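Lin1840 protein (Listeria innocua serovar 6a, PDB 4ZOC) probably hydrolyses terminal, non-reducing beta-D-glucosyl residues to release beta-D-glucose, acting in beta-1,2-glucan metabolism as a family 3 glycoside hydrolase. Local coordinates at residues A187-Y196 with A231-V241; V87-T98 with E125-S136. The protein carries 2 engineered substitutions. All coordinates share one frame; numbering follows the deposited sequence.

Contact 1: A187-Y196 with A231-V241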
# COMPACT_ATOMS: atom_id res chain seq x y z
N ALA A 187 -20.93 -28.97 2.81
CA ALA A 187 -20.98 -27.69 2.11
C ALA A 187 -19.73 -26.86 2.41
O ALA A 187 -19.25 -26.77 3.54
CB ALA A 187 -22.20 -26.93 2.48
N ALA A 188 -19.27 -26.19 1.35
CA ALA A 188 -18.19 -25.22 1.45
C ALA A 188 -18.76 -23.82 1.50
O ALA A 188 -19.81 -23.57 0.96
CB ALA A 188 -17.25 -25.41 0.25
N CYS A 189 -18.04 -22.90 2.14
CA CYS A 189 -18.36 -21.52 2.23
C CYS A 189 -17.11 -20.71 1.83
O CYS A 189 -16.12 -20.67 2.53
CB CYS A 189 -18.71 -21.13 3.66
SG CYS A 189 -19.13 -19.43 3.92
N VAL A 190 -17.23 -20.04 0.70
CA VAL A 190 -16.18 -19.15 0.15
C VAL A 190 -16.03 -17.97 1.07
O VAL A 190 -17.04 -17.41 1.46
CB VAL A 190 -16.60 -18.69 -1.29
CG1 VAL A 190 -15.79 -17.52 -1.83
CG2 VAL A 190 -16.46 -19.83 -2.30
N LYS A 191 -14.81 -17.52 1.37
CA LYS A 191 -14.64 -16.33 2.19
C LYS A 191 -13.34 -15.62 1.69
O LYS A 191 -12.52 -16.27 0.98
CB LYS A 191 -14.58 -16.66 3.70
CG LYS A 191 -13.35 -17.43 4.09
CD LYS A 191 -13.47 -17.98 5.49
CE LYS A 191 -12.19 -18.50 6.07
NZ LYS A 191 -12.40 -19.09 7.38
N HIS A 192 -13.20 -14.34 1.96
CA HIS A 192 -14.11 -13.42 2.61
C HIS A 192 -14.48 -12.39 1.54
O HIS A 192 -13.62 -11.70 1.00
CB HIS A 192 -13.43 -12.67 3.82
CG HIS A 192 -12.87 -13.57 4.86
ND1 HIS A 192 -11.59 -14.10 4.78
CD2 HIS A 192 -13.39 -14.02 6.04
CE1 HIS A 192 -11.38 -14.88 5.84
NE2 HIS A 192 -12.44 -14.83 6.62
N PHE A 193 -15.76 -12.29 1.25
CA PHE A 193 -16.19 -11.48 0.11
C PHE A 193 -16.21 -10.01 0.54
O PHE A 193 -17.04 -9.65 1.38
CB PHE A 193 -17.57 -11.97 -0.42
CG PHE A 193 -17.83 -11.62 -1.85
CD1 PHE A 193 -17.21 -12.32 -2.88
CD2 PHE A 193 -18.70 -10.57 -2.16
CE1 PHE A 193 -17.46 -12.02 -4.22
CE2 PHE A 193 -18.98 -10.26 -3.48
CZ PHE A 193 -18.33 -10.96 -4.51
N ALA A 194 -15.31 -9.11 0.07
CA ALA A 194 -14.23 -9.32 -0.88
C ALA A 194 -13.06 -8.47 -0.55
O ALA A 194 -13.24 -7.44 0.06
CB ALA A 194 -14.63 -8.91 -2.31
N ALA A 195 -11.88 -8.95 -0.97
CA ALA A 195 -10.65 -8.18 -1.11
C ALA A 195 -9.99 -7.88 0.25
O ALA A 195 -9.19 -6.98 0.39
CB ALA A 195 -10.89 -6.91 -1.87
N TYR A 196 -10.30 -8.73 1.24
CA TYR A 196 -9.86 -8.53 2.59
C TYR A 196 -8.30 -8.51 2.72
O TYR A 196 -7.74 -7.92 3.62
CB TYR A 196 -10.50 -9.69 3.41
CG TYR A 196 -10.27 -9.85 4.87
CD1 TYR A 196 -10.08 -8.79 5.73
CD2 TYR A 196 -10.28 -11.11 5.40
CE1 TYR A 196 -9.85 -8.98 7.11
CE2 TYR A 196 -10.16 -11.28 6.77
CZ TYR A 196 -9.89 -10.24 7.62
OH TYR A 196 -9.70 -10.45 8.96
N ALA A 231 -19.82 -23.72 -4.99
CA ALA A 231 -19.73 -23.48 -3.51
C ALA A 231 -21.08 -23.09 -2.94
O ALA A 231 -21.76 -22.18 -3.46
CB ALA A 231 -18.71 -22.39 -3.18
N LYS A 232 -21.50 -23.75 -1.87
CA LYS A 232 -22.84 -23.49 -1.35
C LYS A 232 -23.07 -22.19 -0.66
O LYS A 232 -24.18 -21.64 -0.78
CB LYS A 232 -23.33 -24.65 -0.51
CG LYS A 232 -23.65 -25.89 -1.38
CD LYS A 232 -25.02 -25.74 -1.96
CE LYS A 232 -25.49 -26.81 -2.89
NZ LYS A 232 -26.80 -26.33 -3.44
N LEU A 233 -22.10 -21.68 0.11
CA LEU A 233 -22.27 -20.45 0.87
C LEU A 233 -21.15 -19.44 0.53
O LEU A 233 -20.11 -19.85 0.03
CB LEU A 233 -22.22 -20.68 2.38
CG LEU A 233 -23.35 -21.52 3.03
CD1 LEU A 233 -23.10 -23.00 2.90
CD2 LEU A 233 -23.48 -21.10 4.50
N VAL A 234 -21.38 -18.18 0.82
CA VAL A 234 -20.36 -17.15 0.80
C VAL A 234 -20.40 -16.43 2.13
O VAL A 234 -21.47 -16.23 2.71
CB VAL A 234 -20.60 -16.18 -0.36
CG1 VAL A 234 -19.60 -15.01 -0.35
CG2 VAL A 234 -20.46 -16.93 -1.65
N MET A 235 -19.24 -15.99 2.63
CA MET A 235 -19.18 -15.25 3.88
C MET A 235 -18.67 -13.83 3.60
O MET A 235 -17.78 -13.66 2.74
CB MET A 235 -18.20 -15.93 4.89
CG MET A 235 -17.97 -15.17 6.18
SD MET A 235 -16.66 -15.82 7.21
CE MET A 235 -17.38 -17.41 7.67
N THR A 236 -19.25 -12.83 4.26
CA THR A 236 -18.80 -11.41 4.07
C THR A 236 -17.41 -11.14 4.65
O THR A 236 -16.90 -11.96 5.43
CB THR A 236 -19.79 -10.44 4.72
OG1 THR A 236 -19.66 -10.45 6.16
CG2 THR A 236 -21.22 -10.71 4.20
N ALA A 237 -16.79 -10.00 4.24
CA ALA A 237 -15.49 -9.62 4.78
C ALA A 237 -15.64 -8.52 5.86
O ALA A 237 -16.59 -7.75 5.86
CB ALA A 237 -14.61 -9.09 3.63
N PHE A 238 -14.63 -8.43 6.73
CA PHE A 238 -14.57 -7.37 7.69
C PHE A 238 -14.30 -5.97 7.17
O PHE A 238 -14.69 -4.97 7.84
CB PHE A 238 -13.51 -7.68 8.72
CG PHE A 238 -13.83 -8.84 9.60
CD1 PHE A 238 -14.95 -8.78 10.44
CD2 PHE A 238 -13.03 -9.95 9.62
CE1 PHE A 238 -15.22 -9.82 11.30
CE2 PHE A 238 -13.31 -11.00 10.51
CZ PHE A 238 -14.41 -10.95 11.30
N ASN A 239 -13.65 -5.91 6.02
CA ASN A 239 -13.12 -4.62 5.50
C ASN A 239 -14.15 -3.83 4.78
O ASN A 239 -15.13 -4.40 4.25
CB ASN A 239 -11.95 -4.82 4.55
CG ASN A 239 -12.23 -5.87 3.46
OD1 ASN A 239 -12.35 -7.06 3.76
ND2 ASN A 239 -12.41 -5.43 2.23
N VAL A 240 -13.94 -2.53 4.71
CA VAL A 240 -14.60 -1.72 3.60
C VAL A 240 -14.19 -2.14 2.20
O VAL A 240 -13.06 -2.59 1.99
CB VAL A 240 -14.34 -0.21 3.76
CG1 VAL A 240 -14.88 0.36 5.06
CG2 VAL A 240 -12.83 0.15 3.61
N VAL A 241 -15.11 -2.11 1.26
CA VAL A 241 -14.85 -2.18 -0.18
C VAL A 241 -15.30 -0.83 -0.72
O VAL A 241 -16.45 -0.45 -0.62
CB VAL A 241 -15.59 -3.35 -0.79
CG1 VAL A 241 -15.47 -3.36 -2.31
CG2 VAL A 241 -15.01 -4.66 -0.24
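Cys189 and Leu233 stand side by side on neighbouring parallel strands of the TIM barrel, 187-193 and 233-236. Evidence for the parallel pairing is the ladder Leu233 N to Ala188 O, Val190 N to Leu233 O and Met235 N to Val190 O. A beta bulge follows: the partners advance by one residue between Val190 and Phe193, where Phe193 N resumes the ladder with a nearly straight bond to Met235 O (176°). Cis peptides precede both His192 and Ala194, so the chain is contorted as the strand ends.

Cys189 SG lies against the CB atoms of Leu233 and Met235, 3.7 Å from each. The thioether of Met235 runs alongside His192, with Met235 SD 3.9 Å from His192 CD2 and oblique to the ring. Lys191 CG sits over the centre of one face of that imidazole and Tyr196 CE2 over the rim of the other, while ND1 bonds to Asp140; the ring is thus clamped. On the other side of the sheet, Val190 CG2 meets Ala231 CB at 3.5 Å, and helix 221-228 packs over Val190.

Beyond the strands, the edge of Phe238 turns toward the face of Tyr196, with ring planes at 66°. Phe238 also touches a bound glucose, and Tyr196 OH bonds to Arg149. Asn239, its CG held between backbone N and carbonyl carbon (chi1 49°), bridges the loop after strand 187-193 and the start of strand 240-241: ND2 donates to Val240 O and, within its amide plane, to Ala194 O at 3.1 Å.

Contact 2: V87-T98 with E125-S136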
# COMPACT_ATOMS: atom_id res chain seq x y z
N VAL A 87 -28.61 -26.01 11.32
CA VAL A 87 -27.45 -26.32 10.47
C VAL A 87 -26.17 -25.96 11.25
O VAL A 87 -26.16 -24.95 11.94
CB VAL A 87 -27.50 -25.62 9.03
CG1 VAL A 87 -27.68 -24.10 9.16
CG2 VAL A 87 -26.30 -26.07 8.23
N PHE A 88 -25.17 -26.86 11.20
CA PHE A 88 -23.93 -26.79 11.99
C PHE A 88 -22.77 -26.47 11.07
O PHE A 88 -22.50 -27.20 10.09
CB PHE A 88 -23.67 -28.15 12.66
CG PHE A 88 -24.57 -28.43 13.85
CD1 PHE A 88 -25.91 -28.82 13.66
CD2 PHE A 88 -24.09 -28.24 15.14
CE1 PHE A 88 -26.72 -29.02 14.76
CE2 PHE A 88 -24.88 -28.48 16.26
CZ PHE A 88 -26.22 -28.84 16.07
N MET A 89 -22.08 -25.40 11.39
CA MET A 89 -20.96 -24.92 10.61
C MET A 89 -19.69 -24.83 11.45
O MET A 89 -19.74 -24.67 12.70
CB MET A 89 -21.30 -23.54 10.10
CG MET A 89 -22.66 -23.40 9.47
SD MET A 89 -22.80 -22.01 8.34
CE MET A 89 -24.56 -22.04 8.09
N ALA A 90 -18.54 -24.96 10.78
CA ALA A 90 -17.28 -24.95 11.56
C ALA A 90 -16.13 -24.48 10.70
O ALA A 90 -16.21 -24.49 9.47
CB ALA A 90 -17.00 -26.34 12.08
N ASP A 91 -15.05 -24.09 11.36
CA ASP A 91 -13.81 -23.73 10.66
C ASP A 91 -12.93 -24.96 10.44
O ASP A 91 -12.19 -25.33 11.35
CB ASP A 91 -13.07 -22.69 11.50
CG ASP A 91 -13.78 -21.33 11.42
OD1 ASP A 91 -13.79 -20.69 10.33
OD2 ASP A 91 -14.29 -20.92 12.41
N VAL A 92 -13.08 -25.61 9.27
CA VAL A 92 -12.24 -26.68 8.79
C VAL A 92 -11.42 -26.14 7.63
O VAL A 92 -11.85 -26.09 6.51
CB VAL A 92 -13.07 -27.98 8.51
CG1 VAL A 92 -12.12 -29.15 8.41
CG2 VAL A 92 -14.16 -28.04 9.58
N ILE A 93 -10.22 -25.68 7.98
CA ILE A 93 -9.45 -24.77 7.09
C ILE A 93 -8.38 -25.53 6.35
O ILE A 93 -8.16 -25.34 5.15
CB ILE A 93 -8.83 -23.62 7.90
CG1 ILE A 93 -9.92 -22.92 8.78
CG2 ILE A 93 -8.00 -22.68 6.99
CD1 ILE A 93 -11.17 -22.52 7.97
N HIS A 94 -7.68 -26.36 7.06
CA HIS A 94 -6.65 -27.22 6.44
C HIS A 94 -6.58 -28.52 7.19
O HIS A 94 -5.48 -29.07 7.47
CB HIS A 94 -5.28 -26.52 6.36
CG HIS A 94 -4.74 -26.05 7.68
ND1 HIS A 94 -3.69 -26.66 8.31
CD2 HIS A 94 -5.04 -24.98 8.43
CE1 HIS A 94 -3.42 -26.05 9.44
NE2 HIS A 94 -4.25 -25.03 9.55
N GLY A 95 -7.76 -29.06 7.42
CA GLY A 95 -7.86 -30.34 8.09
C GLY A 95 -8.68 -30.23 9.36
O GLY A 95 -8.78 -29.13 10.00
N TYR A 96 -9.28 -31.39 9.73
CA TYR A 96 -10.07 -31.50 10.90
C TYR A 96 -9.22 -32.00 12.06
O TYR A 96 -8.65 -31.18 12.82
CB TYR A 96 -11.38 -32.33 10.67
CG TYR A 96 -12.33 -32.21 11.83
CD1 TYR A 96 -13.02 -31.02 12.08
CD2 TYR A 96 -12.60 -33.28 12.67
CE1 TYR A 96 -13.87 -30.89 13.13
CE2 TYR A 96 -13.46 -33.16 13.72
CZ TYR A 96 -14.09 -31.93 13.99
OH TYR A 96 -14.94 -31.79 15.06
N LYS A 97 -9.14 -33.32 12.24
CA LYS A 97 -8.22 -33.94 13.24
C LYS A 97 -6.91 -34.33 12.60
O LYS A 97 -5.84 -34.14 13.25
CB LYS A 97 -8.83 -35.14 13.95
CG LYS A 97 -9.96 -34.70 14.82
CD LYS A 97 -9.53 -34.43 16.23
CE LYS A 97 -10.73 -33.84 16.98
NZ LYS A 97 -10.16 -33.18 18.21
N THR A 98 -6.95 -34.83 11.36
CA THR A 98 -5.73 -34.99 10.59
C THR A 98 -5.40 -33.64 9.94
O THR A 98 -6.15 -33.17 9.02
CB THR A 98 -5.82 -36.09 9.50
OG1 THR A 98 -6.33 -37.29 10.09
CG2 THR A 98 -4.37 -36.32 8.87
N GLU A 125 -13.75 -36.39 7.94
CA GLU A 125 -13.62 -36.24 9.38
C GLU A 125 -14.61 -35.29 10.04
O GLU A 125 -15.18 -35.61 11.08
CB GLU A 125 -12.16 -35.81 9.72
CG GLU A 125 -11.13 -36.90 9.35
CD GLU A 125 -9.76 -36.58 9.87
OE1 GLU A 125 -9.50 -35.38 10.17
OE2 GLU A 125 -8.93 -37.52 9.98
N ALA A 126 -14.83 -34.14 9.38
CA ALA A 126 -15.67 -33.10 9.92
C ALA A 126 -17.11 -33.61 9.93
O ALA A 126 -17.82 -33.39 10.93
CB ALA A 126 -15.59 -31.83 9.08
N THR A 127 -17.52 -34.32 8.88
CA THR A 127 -18.90 -34.90 8.90
C THR A 127 -19.04 -35.95 9.95
O THR A 127 -20.12 -36.11 10.51
CB THR A 127 -19.31 -35.41 7.51
OG1 THR A 127 -18.39 -36.42 7.03
CG2 THR A 127 -19.37 -34.25 6.50
N ALA A 128 -17.98 -36.73 10.18
CA ALA A 128 -17.99 -37.75 11.23
C ALA A 128 -18.19 -37.15 12.60
O ALA A 128 -18.76 -37.83 13.48
CB ALA A 128 -16.74 -38.61 11.16
N ASP A 129 -17.84 -35.85 12.77
CA ASP A 129 -18.00 -35.20 14.05
C ASP A 129 -19.21 -34.25 14.05
O ASP A 129 -19.33 -33.42 14.92
CB ASP A 129 -16.68 -34.51 14.44
CG ASP A 129 -16.32 -34.70 15.88
OD1 ASP A 129 -16.91 -35.59 16.55
OD2 ASP A 129 -15.44 -33.98 16.36
N GLY A 130 -20.07 -34.35 13.03
CA GLY A 130 -21.35 -33.70 13.01
C GLY A 130 -21.49 -32.35 12.31
O GLY A 130 -22.50 -31.72 12.43
N HIS A 131 -20.45 -31.91 11.63
CA HIS A 131 -20.44 -30.63 10.93
C HIS A 131 -20.98 -30.72 9.50
O HIS A 131 -20.59 -31.59 8.76
CB HIS A 131 -19.01 -30.08 10.87
CG HIS A 131 -18.35 -29.95 12.22
ND1 HIS A 131 -18.76 -29.06 13.18
CD2 HIS A 131 -17.34 -30.67 12.77
CE1 HIS A 131 -18.01 -29.19 14.26
NE2 HIS A 131 -17.16 -30.18 14.04
N HIS A 132 -21.80 -29.74 9.11
CA HIS A 132 -22.47 -29.70 7.80
C HIS A 132 -21.78 -28.78 6.82
O HIS A 132 -21.89 -29.00 5.62
CB HIS A 132 -23.88 -29.20 7.89
CG HIS A 132 -24.70 -29.96 8.90
ND1 HIS A 132 -25.75 -29.40 9.57
CD2 HIS A 132 -24.60 -31.24 9.33
CE1 HIS A 132 -26.25 -30.28 10.43
NE2 HIS A 132 -25.60 -31.42 10.28
N VAL A 133 -21.19 -27.69 7.31
CA VAL A 133 -20.54 -26.66 6.49
C VAL A 133 -19.17 -26.33 7.02
O VAL A 133 -19.00 -26.23 8.23
CB VAL A 133 -21.36 -25.29 6.59
CG1 VAL A 133 -20.80 -24.17 5.75
CG2 VAL A 133 -22.80 -25.48 6.23
N THR A 134 -18.22 -26.09 6.12
CA THR A 134 -16.98 -25.48 6.54
C THR A 134 -16.77 -24.11 5.95
O THR A 134 -17.08 -23.89 4.77
CB THR A 134 -15.76 -26.36 6.19
OG1 THR A 134 -14.56 -25.70 6.63
CG2 THR A 134 -15.59 -26.64 4.64
N PHE A 135 -16.12 -23.26 6.75
CA PHE A 135 -15.78 -21.89 6.35
C PHE A 135 -14.45 -21.89 5.58
O PHE A 135 -13.41 -21.36 6.07
CB PHE A 135 -15.73 -21.02 7.54
CG PHE A 135 -17.07 -20.92 8.34
CD1 PHE A 135 -18.33 -20.65 7.65
CD2 PHE A 135 -17.06 -21.05 9.74
CE1 PHE A 135 -19.46 -20.55 8.35
CE2 PHE A 135 -18.23 -20.85 10.45
CZ PHE A 135 -19.41 -20.59 9.74
N SER A 136 -14.48 -22.54 4.43
CA SER A 136 -13.35 -22.72 3.55
C SER A 136 -13.89 -23.03 2.16
O SER A 136 -14.98 -23.59 2.03
CB SER A 136 -12.45 -23.88 4.06
OG SER A 136 -11.43 -24.26 3.16
O HOH W 1 -20.55 -26.86 14.21
O HOH W 2 -9.22 -23.10 3.81
O HOH W 3 -8.67 -33.69 8.11
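Met89 and Phe135 cross at about a right angle, with Met89 CB 3.5 Å from Phe135 CZ and SD oblique to the ring in a Met-aromatic contact. Met89 CG also packs on Val133 CB, and Leu233 touches both side chains. Behind the same backbone, Ala90 CB lies over the His131 ring, 3.8 Å from its centroid, and the edge of the Phe88 ring is turned toward the face of His132 in an offset edge-to-face pair, planes at 85°.

The ladder Val133 N to Phe88 O, Ala90 N to Val133 O and Phe135 N to Ala90 O identifies 87-90 and 133-134 as parallel TIM-barrel strands joined in a beta-alpha-beta crossover. Helix 112-128 of that crossover ends in a Schellman motif, with Gly130 at positive phi.

Ala126 CA sits over the centre of the Tyr96 ring. With Tyr96 CG anti to the backbone N (chi1 -169°), the ring reaches over helix 112-128 and carries OH to Asp129 OD2, to which it donates at 2.6 Å, while accepting from His131 NE2 in the imidazole plane; two bonds thus fix the phenol. Farther along, the Glu125 carboxylate grips the loop: OE1 accepts from Lys97 N and Thr98 N, the latter on its syn lone pair, and OE2 takes Thr98 OG1 at 2.6 Å.

From the N terminus, strand 87-90 comes first; contact 2 closes the crossover through helix 112-128 when strand 133-134 lies beside it. Contact 1 opens only after that, at strand 187-193, and closes across helices 212-219 and 221-228 with strand 233-236. The two are therefore in series, neither nested nor crossed, their centres about 17 Å apart. In the barrel their four strands are consecutive, since 133-134 neighbours 187-193: Ala187 N and O probably bond to His132 O and Thr134 N. Inside the ring of strands they meet again, where Met235 CE packs 3.4 Å from Phe135 CD1 and Lys191 NZ bonds to Phe135 O.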